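Side-chain contacts in Rod shape-determining protein (MreC) (Helicobacter pylori, PDB 5LP5), which forms a complex with the penicillin-binding protein PBP2 and probably helps organise cell-wall synthesis and so rod shape: residues T101-L106 and H110-N115; S215-D218 and K223-V226. All coordinates share one frame; numbering follows the deposited sequence.

How the contacts relate
Each contact is the tip region of a beta hairpin, and each hairpin belongs to a different one of the two antiparallel, six-stranded barrels around which the modelled chain is built. Contact 1 joins strands 93-103 and 111-114 of the first barrel; contact 2 joins strands 209-218 and 223-228 of the second. Their centres are about 31 Å apart and lie on opposite sides of the centre of the chain, while their nearest atoms approach to about 13 Å without touching. Contact 1 is complete in the chain before contact 2 begins. Contact 1 also packs against a second copy of the protein, whereas no other chain of the assembly touches the two segments of contact 2.

Contact 1 (T101-L106 and H110-N115); sequences TSFISL and HSVSLN
Ile104 lies across the backbone of Ser111 to Ser113. Its CB is 4.2 Å from Ser111 CB. From there Ile104 CG1 runs to 3.5 Å from Val112 C. The tip, Ile104 CD1, ends 3.8 Å from Val112 O. With CG1 beside its own backbone N (chi1 -59°) and the chain extended at chi2, the branch is laid over the peptide linking Val112 to Ser113. The same residue is tied by its main chain: Ile104 N donates to Ser111 O at 2.9 Å, nearly straight at 171°. Further along, Ser102 and Ser113 form an antiparallel hydrogen-bonded pair; Ser113 N bonds to Ser102 O, and Thr101 N reaches Ser113 O. Both serine side chains are on one face, where Ser102 OG lies 3.6 Å from Ser113 CB. Phe103 and Val112 instead diverge, yet Phe103 CD1 still comes within 3.9 Å of Val112 CG1, while Ser111 O sits at the ring edge. The ring stacks edge-to-face on Phe169 of the second subunit, another copy of this protein, which joins this hairpin to that subunit across the interface. Ser111 OG is bonded to Asp108 in the connecting turn. Main-chain hydrogen bonds thus set the register, and the side chains add chiefly apolar and van der Waals contact, with no side-chain hydrogen bond between the two segments.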
ATOM      1  N   THR C 101     -12.122  43.826  -0.965  1.00 32.51           N
ATOM      2  CA  THR C 101     -11.842  45.266  -0.928  1.00 32.55           C
ATOM      3  C   THR C 101     -10.533  45.617  -1.600  1.00 31.87           C
ATOM      4  O   THR C 101     -10.376  46.679  -2.181  1.00 33.22           O
ATOM      5  CB  THR C 101     -11.775  45.793   0.511  1.00 33.12           C
ATOM      6  OG1 THR C 101     -10.614  45.263   1.185  1.00 33.87           O
ATOM      7  CG2 THR C 101     -13.090  45.458   1.244  1.00 32.93           C
ATOM      8  N   SER C 102      -9.589  44.694  -1.516  1.00 30.96           N
ATOM      9  CA  SER C 102      -8.273  44.863  -2.075  1.00 30.73           C
ATOM     10  C   SER C 102      -7.581  43.516  -2.105  1.00 31.08           C
ATOM     11  O   SER C 102      -8.020  42.572  -1.439  1.00 30.91           O
ATOM     12  CB  SER C 102      -7.492  45.790  -1.172  1.00 31.01           C
ATOM     13  OG  SER C 102      -7.367  45.259   0.139  1.00 29.33           O
ATOM     14  N   PHE C 103      -6.471  43.431  -2.829  1.00 32.55           N
ATOM     15  CA  PHE C 103      -5.536  42.319  -2.636  1.00 33.59           C
ATOM     16  C   PHE C 103      -4.770  42.594  -1.344  1.00 34.67           C
ATOM     17  O   PHE C 103      -4.662  43.748  -0.928  1.00 36.80           O
ATOM     18  CB  PHE C 103      -4.574  42.240  -3.794  1.00 34.02           C
ATOM     19  CG  PHE C 103      -5.216  41.851  -5.079  1.00 34.18           C
ATOM     20  CD1 PHE C 103      -5.289  40.527  -5.474  1.00 34.07           C
ATOM     21  CD2 PHE C 103      -5.708  42.826  -5.936  1.00 35.74           C
ATOM     22  CE1 PHE C 103      -5.863  40.200  -6.689  1.00 34.27           C
ATOM     23  CE2 PHE C 103      -6.289  42.498  -7.144  1.00 35.58           C
ATOM     24  CZ  PHE C 103      -6.368  41.185  -7.522  1.00 34.71           C
ATOM     25  N   ILE C 104      -4.250  41.559  -0.710  1.00 33.83           N
ATOM     26  CA  ILE C 104      -3.485  41.759   0.520  1.00 34.61           C
ATOM     27  C   ILE C 104      -2.145  42.389   0.169  1.00 35.14           C
ATOM     28  O   ILE C 104      -1.803  43.414   0.696  1.00 36.47           O
ATOM     29  CB  ILE C 104      -3.282  40.446   1.318  1.00 33.99           C
ATOM     30  CG1 ILE C 104      -4.640  39.873   1.683  1.00 34.95           C
ATOM     31  CG2 ILE C 104      -2.493  40.695   2.574  1.00 34.38           C
ATOM     32  CD1 ILE C 104      -4.701  38.830   2.777  1.00 35.61           C
ATOM     33  N   SER C 105      -1.411  41.758  -0.745  1.00 35.68           N
ATOM     34  CA  SER C 105      -0.147  42.288  -1.239  1.00 34.97           C
ATOM     35  C   SER C 105      -0.436  42.753  -2.648  1.00 34.51           C
ATOM     36  O   SER C 105      -1.403  42.278  -3.245  1.00 34.41           O
ATOM     37  CB  SER C 105       0.896  41.174  -1.265  1.00 35.17           C
ATOM     38  OG  SER C 105       2.177  41.704  -1.505  1.00 37.18           O
ATOM     39  N   LEU C 106       0.375  43.661  -3.192  1.00 34.39           N
ATOM     40  CA  LEU C 106       0.313  43.968  -4.617  1.00 34.87           C
ATOM     41  C   LEU C 106       1.315  43.179  -5.414  1.00 34.66           C
ATOM     42  O   LEU C 106       1.481  43.418  -6.593  1.00 33.19           O
ATOM     43  CB  LEU C 106       0.492  45.466  -4.895  1.00 35.40           C
ATOM     44  CG  LEU C 106      -0.715  46.318  -4.468  1.00 35.49           C
ATOM     45  CD1 LEU C 106      -0.440  47.783  -4.715  1.00 36.47           C
ATOM     46  CD2 LEU C 106      -1.996  45.967  -5.208  1.00 35.15           C
ATOM     47  N   HIS C 110      -3.111  35.858  -5.405  1.00 33.04           N
ATOM     48  CA  HIS C 110      -3.809  34.755  -4.770  1.00 32.93           C
ATOM     49  C   HIS C 110      -4.151  35.037  -3.298  1.00 33.45           C
ATOM     50  O   HIS C 110      -4.441  34.091  -2.555  1.00 35.74           O
ATOM     51  CB  HIS C 110      -2.971  33.469  -4.896  1.00 33.03           C
ATOM     52  CG  HIS C 110      -2.405  33.236  -6.266  1.00 33.87           C
ATOM     53  ND1 HIS C 110      -3.144  32.759  -7.324  1.00 34.01           N
ATOM     54  CD2 HIS C 110      -1.161  33.456  -6.747  1.00 35.44           C
ATOM     55  CE1 HIS C 110      -2.374  32.681  -8.395  1.00 35.76           C
ATOM     56  NE2 HIS C 110      -1.162  33.087  -8.068  1.00 36.27           N
ATOM     57  N   SER C 111      -4.190  36.296  -2.882  1.00 33.34           N
ATOM     58  CA  SER C 111      -4.499  36.632  -1.498  1.00 33.57           C
ATOM     59  C   SER C 111      -5.289  37.924  -1.455  1.00 34.51           C
ATOM     60  O   SER C 111      -4.832  38.957  -1.972  1.00 35.27           O
ATOM     61  CB  SER C 111      -3.223  36.789  -0.670  1.00 34.99           C
ATOM     62  OG  SER C 111      -2.661  35.522  -0.376  1.00 37.04           O
ATOM     63  N   VAL C 112      -6.472  37.892  -0.837  1.00 33.49           N
ATOM     64  CA  VAL C 112      -7.332  39.069  -0.828  1.00 33.59           C
ATOM     65  C   VAL C 112      -7.930  39.401   0.532  1.00 34.28           C
ATOM     66  O   VAL C 112      -8.172  38.515   1.357  1.00 33.74           O
ATOM     67  CB  VAL C 112      -8.483  38.927  -1.846  1.00 33.37           C
ATOM     68  CG1 VAL C 112      -7.933  38.716  -3.240  1.00 32.88           C
ATOM     69  CG2 VAL C 112      -9.425  37.794  -1.460  1.00 33.44           C
ATOM     70  N   SER C 113      -8.193  40.686   0.729  1.00 36.03           N
ATOM     71  CA  SER C 113      -8.905  41.161   1.910  1.00 39.13           C
ATOM     72  C   SER C 113     -10.396  41.220   1.601  1.00 39.77           C
ATOM     73  O   SER C 113     -10.805  41.799   0.598  1.00 39.21           O
ATOM     74  CB  SER C 113      -8.438  42.565   2.317  1.00 40.36           C
ATOM     75  OG  SER C 113      -7.195  42.569   2.995  1.00 41.89           O
ATOM     76  N   LEU C 114     -11.203  40.625   2.482  1.00 40.26           N
ATOM     77  CA  LEU C 114     -12.637  40.545   2.304  1.00 41.15           C
ATOM     78  C   LEU C 114     -13.374  41.416   3.294  1.00 43.06           C
ATOM     79  O   LEU C 114     -12.950  41.613   4.420  1.00 47.30           O
ATOM     80  CB  LEU C 114     -13.101  39.118   2.501  1.00 41.63           C
ATOM     81  CG  LEU C 114     -12.557  38.119   1.488  1.00 42.83           C
ATOM     82  CD1 LEU C 114     -12.847  36.705   1.965  1.00 42.68           C
ATOM     83  CD2 LEU C 114     -13.178  38.329   0.126  1.00 42.83           C
ATOM     84  N   ASN C 115     -14.504  41.929   2.873  1.00 45.39           N
ATOM     85  CA  ASN C 115     -15.297  42.737   3.751  1.00 50.34           C
ATOM     86  C   ASN C 115     -15.828  41.881   4.894  1.00 51.96           C
ATOM     87  O   ASN C 115     -16.379  40.798   4.645  1.00 52.80           O
ATOM     88  CB  ASN C 115     -16.464  43.319   3.002  1.00 53.72           C
ATOM     89  CG  ASN C 115     -17.028  44.529   3.694  1.00 58.12           C
ATOM     90  OD1 ASN C 115     -16.267  45.406   4.129  1.00 55.95           O
ATOM     91  ND2 ASN C 115     -18.350  44.579   3.851  1.00 62.93           N
TER

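Contact 2 (S215-D218 and K223-V226); sequences SIED and KSAV
Ser215 and Val226 open a regular antiparallel pairing in which segments 215-218 and 223-226 run at 157° with their axes 4.7 Å apart at closest approach. Glu217 and Ser224 form a hydrogen-bonded pair joined in both directions, Ser224 N to Glu217 O and Glu217 N to Ser224 O, both 3.0 Å. At the other such pair, Val226 N donates to Ser215 O at 3.0 Å, and the return bond from Ser215 N to Val226 O is weak. This is the end of the hairpin formed by strands 209-218 and 223-228, within the MreC barrel core; strand 178-183 pairs with the other edge of 223-226, and Ser224 OG is hydrogen-bonded to Asp181 on it. On the face of Ser215, Glu217, Ser224 and Val226, Ser215 OG lies 3.5 Å from Val226 CB. Glu217 rises from this face, its chain extended beyond CG, and leans toward the partner strand, placing OE2 3.7 Å from Val226 CG2, while its OE1 is bonded to His219. Ile216, Asp218, Lys223 and Ala225 share the other face. There Lys223 CG passes 3.7 Å from Asp218 OD1, and CD lies 4.0 Å from Ile216 CG2. A bend at chi3 (-59°) helps lead NZ away to the carbonyls of Pro185 and Ala187, leaving it 6.4 Å from Asp218 OD1.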
ATOM      1  N   SER C 215      -3.452  16.214 -16.503  1.00 30.35           N
ATOM      2  CA  SER C 215      -2.336  15.254 -16.538  1.00 32.28           C
ATOM      3  C   SER C 215      -2.220  14.592 -15.171  1.00 31.88           C
ATOM      4  O   SER C 215      -2.892  14.991 -14.224  1.00 30.76           O
ATOM      5  CB  SER C 215      -1.015  15.932 -16.918  1.00 33.59           C
ATOM      6  OG  SER C 215      -0.541  16.759 -15.851  1.00 34.52           O
ATOM      7  N   ILE C 216      -1.389  13.560 -15.093  1.00 33.90           N
ATOM      8  CA  ILE C 216      -1.310  12.700 -13.924  1.00 34.31           C
ATOM      9  C   ILE C 216       0.140  12.292 -13.644  1.00 36.39           C
ATOM     10  O   ILE C 216       0.771  11.676 -14.481  1.00 38.06           O
ATOM     11  CB  ILE C 216      -2.142  11.430 -14.144  1.00 33.97           C
ATOM     12  CG1 ILE C 216      -3.610  11.819 -14.430  1.00 34.24           C
ATOM     13  CG2 ILE C 216      -2.022  10.523 -12.931  1.00 33.25           C
ATOM     14  CD1 ILE C 216      -4.556  10.678 -14.742  1.00 35.18           C
ATOM     15  N   GLU C 217       0.653  12.631 -12.469  1.00 38.77           N
ATOM     16  CA  GLU C 217       2.023  12.303 -12.059  1.00 41.62           C
ATOM     17  C   GLU C 217       1.990  11.068 -11.158  1.00 40.16           C
ATOM     18  O   GLU C 217       1.126  10.954 -10.287  1.00 38.59           O
ATOM     19  CB  GLU C 217       2.657  13.456 -11.265  1.00 45.08           C
ATOM     20  CG  GLU C 217       2.607  14.851 -11.882  1.00 47.76           C
ATOM     21  CD  GLU C 217       2.845  15.971 -10.841  1.00 50.35           C
ATOM     22  OE1 GLU C 217       3.168  15.720  -9.668  1.00 51.59           O
ATOM     23  OE2 GLU C 217       2.710  17.159 -11.166  1.00 51.47           O
ATOM     24  N   ASP C 218       2.914  10.148 -11.371  1.00 40.38           N
ATOM     25  CA  ASP C 218       3.092   9.025 -10.446  1.00 40.39           C
ATOM     26  C   ASP C 218       4.152   9.391  -9.405  1.00 37.09           C
ATOM     27  O   ASP C 218       5.250   9.748  -9.777  1.00 35.77           O
ATOM     28  CB  ASP C 218       3.511   7.773 -11.223  1.00 43.46           C
ATOM     29  CG  ASP C 218       3.377   6.479 -10.407  1.00 45.10           C
ATOM     30  OD1 ASP C 218       2.467   6.369  -9.533  1.00 45.12           O
ATOM     31  OD2 ASP C 218       4.208   5.570 -10.641  1.00 47.64           O
ATOM     32  N   LYS C 223      -0.565   9.246  -6.318  1.00 34.01           N
ATOM     33  CA  LYS C 223      -0.528   9.971  -7.577  1.00 34.26           C
ATOM     34  C   LYS C 223      -1.084  11.348  -7.380  1.00 31.35           C
ATOM     35  O   LYS C 223      -1.788  11.602  -6.419  1.00 30.05           O
ATOM     36  CB  LYS C 223      -1.420   9.287  -8.600  1.00 37.26           C
ATOM     37  CG  LYS C 223      -0.818   8.062  -9.265  1.00 41.47           C
ATOM     38  CD  LYS C 223      -1.769   7.461 -10.309  1.00 44.10           C
ATOM     39  CE  LYS C 223      -3.115   7.039  -9.719  1.00 44.97           C
ATOM     40  NZ  LYS C 223      -3.803   6.030 -10.560  1.00 46.48           N
ATOM     41  N   SER C 224      -0.776  12.225  -8.327  1.00 29.89           N
ATOM     42  CA  SER C 224      -1.298  13.578  -8.347  1.00 29.10           C
ATOM     43  C   SER C 224      -1.996  13.827  -9.668  1.00 28.17           C
ATOM     44  O   SER C 224      -1.715  13.170 -10.654  1.00 27.74           O
ATOM     45  CB  SER C 224      -0.156  14.597  -8.209  1.00 29.62           C
ATOM     46  OG  SER C 224       0.410  14.624  -6.912  1.00 30.04           O
ATOM     47  N   ALA C 225      -2.887  14.806  -9.676  1.00 27.34           N
ATOM     48  CA  ALA C 225      -3.582  15.202 -10.879  1.00 26.92           C
ATOM     49  C   ALA C 225      -3.503  16.693 -11.013  1.00 26.12           C
ATOM     50  O   ALA C 225      -3.911  17.428 -10.121  1.00 26.09           O
ATOM     51  CB  ALA C 225      -5.044  14.770 -10.828  1.00 27.16           C
ATOM     52  N   VAL C 226      -2.978  17.152 -12.135  1.00 26.03           N
ATOM     53  CA  VAL C 226      -2.937  18.566 -12.420  1.00 26.10           C
ATOM     54  C   VAL C 226      -4.219  18.931 -13.113  1.00 25.18           C
ATOM     55  O   VAL C 226      -4.642  18.217 -14.018  1.00 26.83           O
ATOM     56  CB  VAL C 226      -1.757  18.910 -13.347  1.00 27.95           C
ATOM     57  CG1 VAL C 226      -1.722  20.414 -13.625  1.00 27.62           C
ATOM     58  CG2 VAL C 226      -0.448  18.445 -12.716  1.00 28.12           C
TER